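Local coordinates for protein 2,3-dimethylmalate lyase (Aspergillus niger, PDB 3FA3) that belongs to the phosphoenolpyruvate phosphomutase family of TIM-barrel enzymes, a lyase by name, and holds 2,2-difluoro-3,3-dihydroxybutanedioic acid in a pocket near manganese, at residues B[20-25]-B[39-44]; B[45-50]-B[238-243]. All blocks are in the same frame, centred on the assembly; numbering follows the deposited sequence.

Contact 1: residues B[20-25]-B[39-44]; sequences IVAPGV and FDALYM. With OAF (2,2-difluoro-3,3-dihydroxybutanedioic acid), chain V.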
loop_
_atom_site.group_PDB
_atom_site.type_symbol
_atom_site.label_atom_id
_atom_site.label_comp_id
_atom_site.label_asym_id
_atom_site.label_seq_id
_atom_site.Cartn_x
_atom_site.Cartn_y
_atom_site.Cartn_z
ATOM N N ILE B 20 -13.793 -15.220 -26.393
ATOM C CA ILE B 20 -13.513 -14.075 -25.519
ATOM C C ILE B 20 -12.435 -13.186 -26.081
ATOM O O ILE B 20 -11.287 -13.611 -26.234
ATOM C CB ILE B 20 -13.027 -14.487 -24.119
ATOM C CG1 ILE B 20 -14.185 -14.962 -23.276
ATOM C CG2 ILE B 20 -12.420 -13.321 -23.416
ATOM C CD1 ILE B 20 -14.264 -16.459 -23.299
ATOM N N VAL B 21 -12.787 -11.940 -26.353
ATOM C CA VAL B 21 -11.789 -10.989 -26.847
ATOM C C VAL B 21 -11.394 -10.035 -25.755
ATOM O O VAL B 21 -12.216 -9.272 -25.269
ATOM C CB VAL B 21 -12.301 -10.266 -28.081
ATOM C CG1 VAL B 21 -11.394 -9.128 -28.440
ATOM C CG2 VAL B 21 -12.395 -11.253 -29.213
ATOM N N ALA B 22 -10.145 -10.111 -25.325
ATOM C CA ALA B 22 -9.688 -9.254 -24.202
ATOM C C ALA B 22 -8.448 -8.344 -24.419
ATOM O O ALA B 22 -7.325 -8.809 -24.414
ATOM C CB ALA B 22 -9.531 -10.084 -22.934
ATOM N N PRO B 23 -8.662 -7.030 -24.582
ATOM C CA PRO B 23 -7.532 -6.088 -24.742
ATOM C C PRO B 23 -6.709 -5.749 -23.443
ATOM O O PRO B 23 -7.259 -5.640 -22.328
ATOM C CB PRO B 23 -8.214 -4.833 -25.314
ATOM C CG PRO B 23 -9.547 -4.854 -24.707
ATOM C CD PRO B 23 -9.959 -6.329 -24.636
ATOM N N GLY B 24 -5.403 -5.557 -23.593
ATOM C CA GLY B 24 -4.565 -5.354 -22.436
ATOM C C GLY B 24 -4.674 -3.929 -21.946
ATOM O O GLY B 24 -4.310 -2.993 -22.667
ATOM N N VAL B 25 -5.198 -3.759 -20.734
ATOM C CA VAL B 25 -5.202 -2.430 -20.102
ATOM C C VAL B 25 -4.241 -2.504 -18.958
ATOM O O VAL B 25 -3.881 -3.615 -18.575
ATOM C CB VAL B 25 -6.595 -1.981 -19.640
ATOM C CG1 VAL B 25 -7.652 -2.471 -20.614
ATOM C CG2 VAL B 25 -6.886 -2.489 -18.283
ATOM N N PHE B 39 -15.558 -3.167 -25.156
ATOM C CA PHE B 39 -15.050 -4.546 -24.940
ATOM C C PHE B 39 -15.740 -5.195 -23.772
ATOM O O PHE B 39 -16.082 -4.525 -22.779
ATOM C CB PHE B 39 -13.519 -4.623 -24.786
ATOM C CG PHE B 39 -12.776 -4.271 -26.057
ATOM C CD1 PHE B 39 -12.525 -2.936 -26.389
ATOM C CD2 PHE B 39 -12.393 -5.268 -26.957
ATOM C CE1 PHE B 39 -11.874 -2.589 -27.585
ATOM C CE2 PHE B 39 -11.743 -4.952 -28.130
ATOM C CZ PHE B 39 -11.474 -3.589 -28.455
ATOM N N ASP B 40 -15.973 -6.493 -23.911
ATOM C CA ASP B 40 -16.755 -7.234 -22.979
ATOM C C ASP B 40 -15.869 -7.926 -22.010
ATOM O O ASP B 40 -16.369 -8.653 -21.182
ATOM C CB ASP B 40 -17.478 -8.285 -23.724
ATOM C CG ASP B 40 -18.605 -7.733 -24.512
ATOM O OD1 ASP B 40 -19.663 -7.559 -23.849
ATOM O OD2 ASP B 40 -18.461 -7.506 -25.767
ATOM N N ALA B 41 -14.555 -7.740 -22.137
ATOM C CA ALA B 41 -13.560 -8.377 -21.241
ATOM C C ALA B 41 -12.320 -7.520 -21.290
ATOM O O ALA B 41 -12.069 -6.936 -22.324
ATOM C CB ALA B 41 -13.209 -9.769 -21.736
ATOM N N LEU B 42 -11.565 -7.447 -20.196
ATOM C CA LEU B 42 -10.288 -6.716 -20.130
ATOM C C LEU B 42 -9.140 -7.636 -19.674
ATOM O O LEU B 42 -9.373 -8.580 -18.901
ATOM C CB LEU B 42 -10.387 -5.512 -19.159
ATOM C CG LEU B 42 -11.480 -4.422 -19.201
ATOM C CD1 LEU B 42 -11.273 -3.312 -18.167
ATOM C CD2 LEU B 42 -11.537 -3.820 -20.554
ATOM N N TYR B 43 -7.914 -7.366 -20.140
ATOM C CA TYR B 43 -6.666 -8.061 -19.653
ATOM C C TYR B 43 -5.691 -7.130 -18.915
ATOM O O TYR B 43 -5.175 -6.149 -19.508
ATOM C CB TYR B 43 -5.922 -8.768 -20.788
ATOM C CG TYR B 43 -4.553 -9.310 -20.398
ATOM C CD1 TYR B 43 -4.452 -10.467 -19.649
ATOM C CD2 TYR B 43 -3.355 -8.676 -20.802
ATOM C CE1 TYR B 43 -3.246 -10.974 -19.289
ATOM C CE2 TYR B 43 -2.131 -9.193 -20.443
ATOM C CZ TYR B 43 -2.097 -10.352 -19.679
ATOM O OH TYR B 43 -0.935 -10.940 -19.269
ATOM N N MET B 44 -5.434 -7.413 -17.637
ATOM C CA MET B 44 -4.415 -6.635 -16.946
ATOM C C MET B 44 -3.015 -7.150 -17.286
ATOM O O MET B 44 -2.609 -8.228 -16.844
ATOM C CB MET B 44 -4.615 -6.627 -15.417
ATOM C CG MET B 44 -3.627 -5.720 -14.717
ATOM S SD MET B 44 -3.676 -5.682 -12.944
ATOM C CE MET B 44 -2.302 -6.765 -12.562
HETATM O O2 OAF V . 1.238 -8.568 -20.374
HETATM C C1 OAF V . 2.044 -9.333 -19.779
HETATM O O1 OAF V . 2.616 -9.108 -18.677
HETATM C C2 OAF V . 2.373 -10.656 -20.500
HETATM O O4 OAF V . 1.304 -11.090 -21.293
HETATM O O3 OAF V . 2.637 -11.663 -19.552
HETATM C C3 OAF V . 3.512 -10.432 -21.483
HETATM F F1 OAF V . 4.486 -9.684 -20.926
HETATM F F2 OAF V . 2.929 -9.850 -22.603
HETATM C C4 OAF V . 4.226 -11.747 -21.787
HETATM O O5 OAF V . 4.868 -12.304 -20.885
HETATM O O6 OAF V . 4.114 -12.145 -22.954
HETATM O O HOH W 1 -14.441 -7.786 -25.535
#

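Contact 2: residues B[45-50]-B[238-243]; sequences TGAGTA and FPFAAL. With OAF (2,2-difluoro-3,3-dihydroxybutanedioic acid), chain V.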
loop_
_atom_site.group_PDB
_atom_site.type_symbol
_atom_site.label_atom_id
_atom_site.label_comp_id
_atom_site.label_asym_id
_atom_site.label_seq_id
_atom_site.Cartn_x
_atom_site.Cartn_y
_atom_site.Cartn_z
ATOM N N THR B 45 -2.260 -6.375 -18.035
ATOM C CA THR B 45 -0.913 -6.792 -18.314
ATOM C C THR B 45 0.061 -6.642 -17.161
ATOM O O THR B 45 0.271 -5.524 -16.660
ATOM C CB THR B 45 -0.306 -6.065 -19.525
ATOM O OG1 THR B 45 1.113 -6.083 -19.379
ATOM C CG2 THR B 45 -0.788 -4.620 -19.668
ATOM N N GLY B 46 0.660 -7.763 -16.758
ATOM C CA GLY B 46 1.796 -7.735 -15.836
ATOM C C GLY B 46 2.873 -6.710 -16.244
ATOM O O GLY B 46 3.137 -5.766 -15.454
ATOM N N ALA B 47 3.480 -6.869 -17.447
ATOM C CA ALA B 47 4.355 -5.834 -18.071
ATOM C C ALA B 47 3.937 -4.386 -17.899
ATOM O O ALA B 47 4.752 -3.529 -17.682
ATOM C CB ALA B 47 4.527 -6.079 -19.542
ATOM N N GLY B 48 2.651 -4.117 -18.048
ATOM C CA GLY B 48 2.162 -2.752 -18.222
ATOM C C GLY B 48 2.021 -2.159 -16.866
ATOM O O GLY B 48 2.215 -0.933 -16.693
ATOM N N THR B 49 1.706 -3.053 -15.912
ATOM C CA THR B 49 1.670 -2.725 -14.489
ATOM C C THR B 49 3.039 -2.330 -14.007
ATOM O O THR B 49 3.184 -1.304 -13.425
ATOM C CB THR B 49 1.142 -3.875 -13.656
ATOM O OG1 THR B 49 -0.201 -4.152 -14.070
ATOM C CG2 THR B 49 1.111 -3.493 -12.181
ATOM N N ALA B 50 4.052 -3.138 -14.280
ATOM C CA ALA B 50 5.415 -2.784 -13.970
ATOM C C ALA B 50 5.665 -1.358 -14.495
ATOM O O ALA B 50 6.136 -0.490 -13.737
ATOM C CB ALA B 50 6.367 -3.792 -14.590
ATOM N N PHE B 238 -4.311 -9.087 -26.077
ATOM C CA PHE B 238 -3.340 -8.190 -26.701
ATOM C C PHE B 238 -2.766 -7.292 -25.623
ATOM O O PHE B 238 -3.227 -6.166 -25.466
ATOM C CB PHE B 238 -3.996 -7.300 -27.768
ATOM C CG PHE B 238 -4.978 -8.012 -28.670
ATOM C CD1 PHE B 238 -6.320 -8.104 -28.313
ATOM C CD2 PHE B 238 -4.569 -8.501 -29.902
ATOM C CE1 PHE B 238 -7.250 -8.700 -29.163
ATOM C CE2 PHE B 238 -5.461 -9.124 -30.777
ATOM C CZ PHE B 238 -6.818 -9.233 -30.412
ATOM N N PRO B 239 -1.786 -7.786 -24.871
ATOM C CA PRO B 239 -1.221 -7.096 -23.724
ATOM C C PRO B 239 -0.802 -5.594 -23.897
ATOM O O PRO B 239 -1.046 -4.787 -22.970
ATOM C CB PRO B 239 -0.035 -7.998 -23.369
ATOM C CG PRO B 239 -0.562 -9.362 -23.725
ATOM C CD PRO B 239 -1.178 -9.102 -25.051
ATOM N N PHE B 240 -0.221 -5.220 -25.061
ATOM C CA PHE B 240 0.216 -3.832 -25.283
ATOM C C PHE B 240 -0.764 -2.959 -26.004
ATOM O O PHE B 240 -0.386 -1.906 -26.532
ATOM C CB PHE B 240 1.617 -3.754 -25.891
ATOM C CG PHE B 240 2.643 -4.420 -25.017
ATOM C CD1 PHE B 240 2.610 -4.220 -23.627
ATOM C CD2 PHE B 240 3.581 -5.294 -25.535
ATOM C CE1 PHE B 240 3.510 -4.881 -22.775
ATOM C CE2 PHE B 240 4.494 -5.971 -24.711
ATOM C CZ PHE B 240 4.462 -5.773 -23.327
ATOM N N ALA B 241 -2.021 -3.376 -26.004
ATOM C CA ALA B 241 -3.029 -2.686 -26.824
ATOM C C ALA B 241 -3.347 -1.320 -26.278
ATOM O O ALA B 241 -3.817 -0.479 -27.042
ATOM C CB ALA B 241 -4.322 -3.495 -27.026
ATOM N N ALA B 242 -3.069 -1.075 -24.991
ATOM C CA ALA B 242 -3.269 0.290 -24.481
ATOM C C ALA B 242 -1.938 1.037 -24.413
ATOM O O ALA B 242 -1.894 2.276 -24.551
ATOM C CB ALA B 242 -3.944 0.286 -23.169
ATOM N N LEU B 243 -0.857 0.268 -24.319
ATOM C CA LEU B 243 0.378 0.783 -23.803
ATOM C C LEU B 243 1.254 1.156 -24.963
ATOM O O LEU B 243 1.947 2.168 -24.922
ATOM C CB LEU B 243 1.004 -0.348 -22.978
ATOM C CG LEU B 243 2.458 -0.384 -22.454
ATOM C CD1 LEU B 243 3.213 0.712 -23.089
ATOM C CD2 LEU B 243 2.425 -0.261 -20.945
HETATM O O2 OAF V . 1.238 -8.568 -20.374
HETATM C C1 OAF V . 2.044 -9.333 -19.779
HETATM O O1 OAF V . 2.616 -9.108 -18.677
HETATM C C2 OAF V . 2.373 -10.656 -20.500
HETATM O O4 OAF V . 1.304 -11.090 -21.293
HETATM O O3 OAF V . 2.637 -11.663 -19.552
HETATM C C3 OAF V . 3.512 -10.432 -21.483
HETATM F F1 OAF V . 4.486 -9.684 -20.926
HETATM F F2 OAF V . 2.929 -9.850 -22.603
HETATM C C4 OAF V . 4.226 -11.747 -21.787
HETATM O O5 OAF V . 4.868 -12.304 -20.885
HETATM O O6 OAF V . 4.114 -12.145 -22.954
#

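Contact 1: residues B[20-25]-B[39-44]
Tyr43 O is gripped from strand 20-25 by two neighbours: Val25 N donates a hydrogen bond of 2.7 Å, tilted 23° from the carbonyl plane, and Gly24 CA adds a CA-H...O contact. The same tyrosine donates its N-H to Pro23 O, two positions before Val25, at 2.9 Å, so the backbone of 42-44 is stitched to 20-25 in the parallel register Gly24 with Tyr43 and Val25 with Met44. These are the first two strands of a TIM barrel, joined by helix 28-36 in a beta-alpha-beta crossover. On the helix side, Val25 CG1 meets Leu42 CD2 at 4.1 Å, branched chains that both pack on Ala34 of helix 28-36, while Met44 packs on helix 64-75. On the opposite face of the sheet, Tyr43 CG stands anti to the backbone N (chi1 171°), which carries the ring from the strand into the pocket. Its edge passes Gly24, which keeps it uncrowded: Tyr43 CD2 lies 3.9 Å from Gly24 CA. The phenol OH accepts a bond of 3.0 Å from O4 of the bound acid, and His113 NE2 is its second partner, so a polar-tipped aromatic fits this spot. Just before strand 42-44, the small Ala41 meets Ala22 CB to CB at 3.9 Å, keeping the interior close-packed. Pro23 then lies across one face of the Phe39 ring, its CG 3.8 Å from the ring centroid, 20° off the normal and displaced toward the rim, a CH-pi contact; Val21 CG1 sits at the ring edge. Lys258 of the second subunit makes a cation-pi contact with the same ring. Where no direct backbone bond forms, a water donates to Val21 O and accepts from Asp40 N at 2.6 Å.

Contact 2: residues B[45-50]-B[238-243]
Thr45 and Pro239 form the close end of this contact: the methyl CG2 of Thr45 lies 3.3 Å from Pro239 O, and the two CA atoms are 5.4 Å apart. Beside them Ala47 CB touches the Phe240 ring at its edge, in plane, with CE1 3.6 Å away; a methyl is small enough to fit against that rim. No hydrogen bond crosses the contact; the polar groups of Thr45 and Ala47 turn to ligand and helix start. With OG1 anti to the backbone N (chi1 155°), Thr45 donates to O2 of the bound acid at 2.7 Å and, as N-cap of helix 46-54, accepts from Gly48 N at 2.8 Å. Thr45 joins barrel strand 42-44 to this helix, whose first turn faces the ligand: Ala47 N gives O1 a nearly straight bond (164°), an end-of-helix setting that probably favours a carboxylate. Pro239 lies against the ligand, CB beside O2 and CG beside O4. By contrast, the far end is looser though still buried. There the CA atoms of Gly48 and Leu243 are 6.8 Å apart, and a lone branch, Leu243 CD2, spans the distance to rest on Gly48 CA, while Leu29 of the second subunit packs on Leu243.

Contact 1 closes before contact 2 opens along the chain, and strand 42-44 leads through Thr45 into helix 46-54; the centres are 11 Å apart. Strand 20-25 has strand 42-44 on one side and 235-238 on the other, so it ties both contacts together: Gly24 N to Phe238 O at 2.9 Å and Val25 O to Thr45 N at 3.2 Å are probable hydrogen bonds. Tyr43 CE2 also packs on Pro239 CG at 3.6 Å. The two contacts together line one part of the ligand pocket, contact 1 at the hydroxyl O4 and contact 2 at the carboxylate of O1 and O2, while Arg160 and Gly124 supply further bonds. Both contacts also touch the second subunit.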